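Local atomic coordinates of Bak protein (Grouper iridovirus, PDB entry 5VMN), a protein that inhibits apoptosis as a viral Bcl-2 protein, exclusively sequestering the pro-apoptotic protein Bim. Residues R45-L50 and Q79-K84. Sequence-based numbering, arbitrary orientation.
Sequences RAFPRL and QLYFTK. With EDO (1,2-ethanediol), chain L; NO3 (nitrate ion), chain I.
A single phenol carries nearly all of this contact: Tyr81, buried on helix 68-84, reaches the loop between helices 40-44 and 53-60 and donates from OH to the backbone O of Pro48 at 2.7 Å. The acceptor is met on a lone pair, within the carbonyl plane, with a C=O...OH angle of 141°, and it also lies in the plane of the Tyr81 ring, at its edge. With chi1 at -85°, CG stands beside the backbone N, and the ring's CE1 lies 3.8 Å from Arg49 O. Apolar atoms close around the hydroxyl: Phe47 CB is 3.4 Å from Tyr81 OH, the side chains of the pair crossing at about a right angle, and CD of the Pro48 ring is 3.6 Å from that same oxygen. A water donates to Tyr81 OH over 2.9 Å and, weakly, to Leu50 O. The Tyr81 ring also meets Phe44 edge-to-face and touches Ile53 and Ile56 of helix 53-60 and Ile94 of helix 88-103. On the surface, the extended Lys84 donates a weak hydrogen bond from NZ to O1 of a nitrate, probably from the crystallisation liquor, at 3.2 Å. Only 173 Å² is buried between the segments, yet the hydroxyl both donates to Pro48 O and accepts from water, so a loop of this Bcl-2 fold is tied to the helix by a directional bond, and the hydroxyl of a buried tyrosine has polar partners among apolar neighbours.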
loop_
_atom_site.group_PDB
_atom_site.type_symbol
_atom_site.label_atom_id
_atom_site.label_comp_id
_atom_site.label_asym_id
_atom_site.label_seq_id
_atom_site.Cartn_x
_atom_site.Cartn_y
_atom_site.Cartn_z
ATOM N N ARG A 45 -15.884 -3.098 5.330
ATOM C CA ARG A 45 -16.840 -4.185 5.497
ATOM C C ARG A 45 -17.591 -4.485 4.214
ATOM O O ARG A 45 -18.164 -5.577 4.084
ATOM C CB ARG A 45 -17.836 -3.835 6.597
ATOM C CG ARG A 45 -17.207 -3.772 7.965
ATOM C CD ARG A 45 -18.239 -3.862 9.065
ATOM N NE ARG A 45 -17.566 -3.691 10.355
ATOM C CZ ARG A 45 -17.369 -2.525 10.945
ATOM N NH1 ARG A 45 -17.830 -1.414 10.387
ATOM N NH2 ARG A 45 -16.730 -2.473 12.112
ATOM N N ALA A 46 -17.619 -3.533 3.285
ATOM C CA ALA A 46 -18.345 -3.679 2.040
ATOM C C ALA A 46 -17.471 -4.254 0.932
ATOM O O ALA A 46 -17.959 -4.442 -0.181
ATOM C CB ALA A 46 -18.920 -2.325 1.598
ATOM N N PHE A 47 -16.210 -4.560 1.208
ATOM C CA PHE A 47 -15.290 -5.167 0.247
ATOM C C PHE A 47 -15.457 -6.684 0.252
ATOM O O PHE A 47 -16.015 -7.243 1.196
ATOM C CB PHE A 47 -13.857 -4.808 0.621
ATOM C CG PHE A 47 -13.405 -3.422 0.178
ATOM C CD1 PHE A 47 -12.337 -3.279 -0.697
ATOM C CD2 PHE A 47 -14.008 -2.291 0.645
ATOM C CE1 PHE A 47 -11.928 -2.046 -1.132
ATOM C CE2 PHE A 47 -13.569 -1.043 0.235
ATOM C CZ PHE A 47 -12.532 -0.928 -0.645
ATOM N N PRO A 48 -14.992 -7.390 -0.778
ATOM C CA PRO A 48 -15.155 -8.840 -0.796
ATOM C C PRO A 48 -14.266 -9.506 0.223
ATOM O O PRO A 48 -13.235 -8.976 0.627
ATOM C CB PRO A 48 -14.755 -9.257 -2.218
ATOM C CG PRO A 48 -14.251 -8.149 -2.860
ATOM C CD PRO A 48 -14.471 -6.909 -2.050
ATOM N N ARG A 49 -14.687 -10.705 0.620
ATOM C CA ARG A 49 -13.916 -11.471 1.596
ATOM C C ARG A 49 -12.561 -11.849 1.033
ATOM O O ARG A 49 -11.546 -11.822 1.749
ATOM C CB ARG A 49 -14.719 -12.717 2.006
ATOM C CG ARG A 49 -15.996 -12.312 2.726
ATOM C CD ARG A 49 -17.184 -13.133 2.303
ATOM N NE ARG A 49 -17.157 -14.388 2.991
ATOM C CZ ARG A 49 -17.991 -15.390 2.750
ATOM N NH1 ARG A 49 -18.929 -15.311 1.811
ATOM N NH2 ARG A 49 -17.857 -16.480 3.452
ATOM N N LEU A 50 -12.516 -12.167 -0.261
ATOM C CA LEU A 50 -11.293 -12.633 -0.903
ATOM C C LEU A 50 -10.518 -11.429 -1.403
ATOM O O LEU A 50 -11.042 -10.686 -2.232
ATOM C CB LEU A 50 -11.638 -13.533 -2.082
ATOM C CG LEU A 50 -10.429 -14.139 -2.775
ATOM C CD1 LEU A 50 -9.729 -15.125 -1.858
ATOM C CD2 LEU A 50 -10.883 -14.828 -4.050
ATOM N N GLN A 79 -3.780 -3.503 4.569
ATOM C CA GLN A 79 -3.504 -3.843 5.963
ATOM C C GLN A 79 -4.690 -4.508 6.648
ATOM O O GLN A 79 -4.522 -5.488 7.395
ATOM C CB GLN A 79 -3.106 -2.577 6.726
ATOM C CG GLN A 79 -2.801 -2.814 8.200
ATOM C CD GLN A 79 -1.541 -3.582 8.415
ATOM O OE1 GLN A 79 -0.457 -3.009 8.425
ATOM N NE2 GLN A 79 -1.663 -4.891 8.601
ATOM N N LEU A 80 -5.900 -4.017 6.388
ATOM C CA LEU A 80 -7.079 -4.625 6.990
ATOM C C LEU A 80 -7.264 -6.055 6.493
ATOM O O LEU A 80 -7.551 -6.964 7.288
ATOM C CB LEU A 80 -8.301 -3.757 6.701
ATOM C CG LEU A 80 -8.288 -2.410 7.445
ATOM C CD1 LEU A 80 -9.355 -1.500 6.894
ATOM C CD2 LEU A 80 -8.553 -2.624 8.938
ATOM N N TYR A 81 -7.058 -6.287 5.193
ATOM C CA TYR A 81 -7.088 -7.663 4.695
ATOM C C TYR A 81 -6.011 -8.515 5.349
ATOM O O TYR A 81 -6.259 -9.668 5.708
ATOM C CB TYR A 81 -6.886 -7.696 3.178
ATOM C CG TYR A 81 -8.137 -7.508 2.354
ATOM C CD1 TYR A 81 -9.155 -8.443 2.382
ATOM C CD2 TYR A 81 -8.245 -6.457 1.460
ATOM C CE1 TYR A 81 -10.275 -8.286 1.583
ATOM C CE2 TYR A 81 -9.373 -6.290 0.666
ATOM C CZ TYR A 81 -10.365 -7.223 0.725
ATOM O OH TYR A 81 -11.462 -7.085 -0.079
ATOM N N PHE A 82 -4.789 -7.979 5.453
ATOM C CA PHE A 82 -3.672 -8.742 5.994
ATOM C C PHE A 82 -3.921 -9.110 7.447
ATOM O O PHE A 82 -3.735 -10.268 7.853
ATOM C CB PHE A 82 -2.398 -7.905 5.824
ATOM C CG PHE A 82 -1.122 -8.638 6.094
ATOM C CD1 PHE A 82 -0.634 -8.742 7.381
ATOM C CD2 PHE A 82 -0.365 -9.138 5.047
ATOM C CE1 PHE A 82 0.577 -9.361 7.635
ATOM C CE2 PHE A 82 0.858 -9.751 5.294
ATOM C CZ PHE A 82 1.317 -9.871 6.591
ATOM N N THR A 83 -4.394 -8.151 8.240
ATOM C CA THR A 83 -4.696 -8.423 9.640
ATOM C C THR A 83 -5.746 -9.511 9.771
ATOM O O THR A 83 -5.661 -10.367 10.663
ATOM C CB THR A 83 -5.159 -7.141 10.333
ATOM O OG1 THR A 83 -4.078 -6.207 10.329
ATOM C CG2 THR A 83 -5.526 -7.405 11.779
ATOM N N LYS A 84 -6.757 -9.487 8.902
ATOM C CA LYS A 84 -7.846 -10.443 8.981
ATOM C C LYS A 84 -7.474 -11.815 8.429
ATOM O O LYS A 84 -8.234 -12.772 8.636
ATOM C CB LYS A 84 -9.060 -9.863 8.240
ATOM C CG LYS A 84 -10.355 -10.588 8.445
ATOM C CD LYS A 84 -11.481 -9.918 7.650
ATOM C CE LYS A 84 -12.856 -10.481 8.026
ATOM N NZ LYS A 84 -13.949 -9.863 7.222
HETATM C C1 EDO L . -17.052 -8.254 4.019
HETATM O O1 EDO L . -17.903 -7.755 5.090
HETATM C C2 EDO L . -15.706 -7.542 3.895
HETATM O O2 EDO L . -14.954 -7.565 5.113
HETATM N N NO3 I . -16.117 -7.199 8.117
HETATM O O1 NO3 I . -16.237 -7.633 6.929
HETATM O O2 NO3 I . -17.141 -7.172 8.885
HETATM O O3 NO3 I . -14.978 -6.787 8.525
HETATM O O HOH W 1 -10.590 -7.409 -2.781
#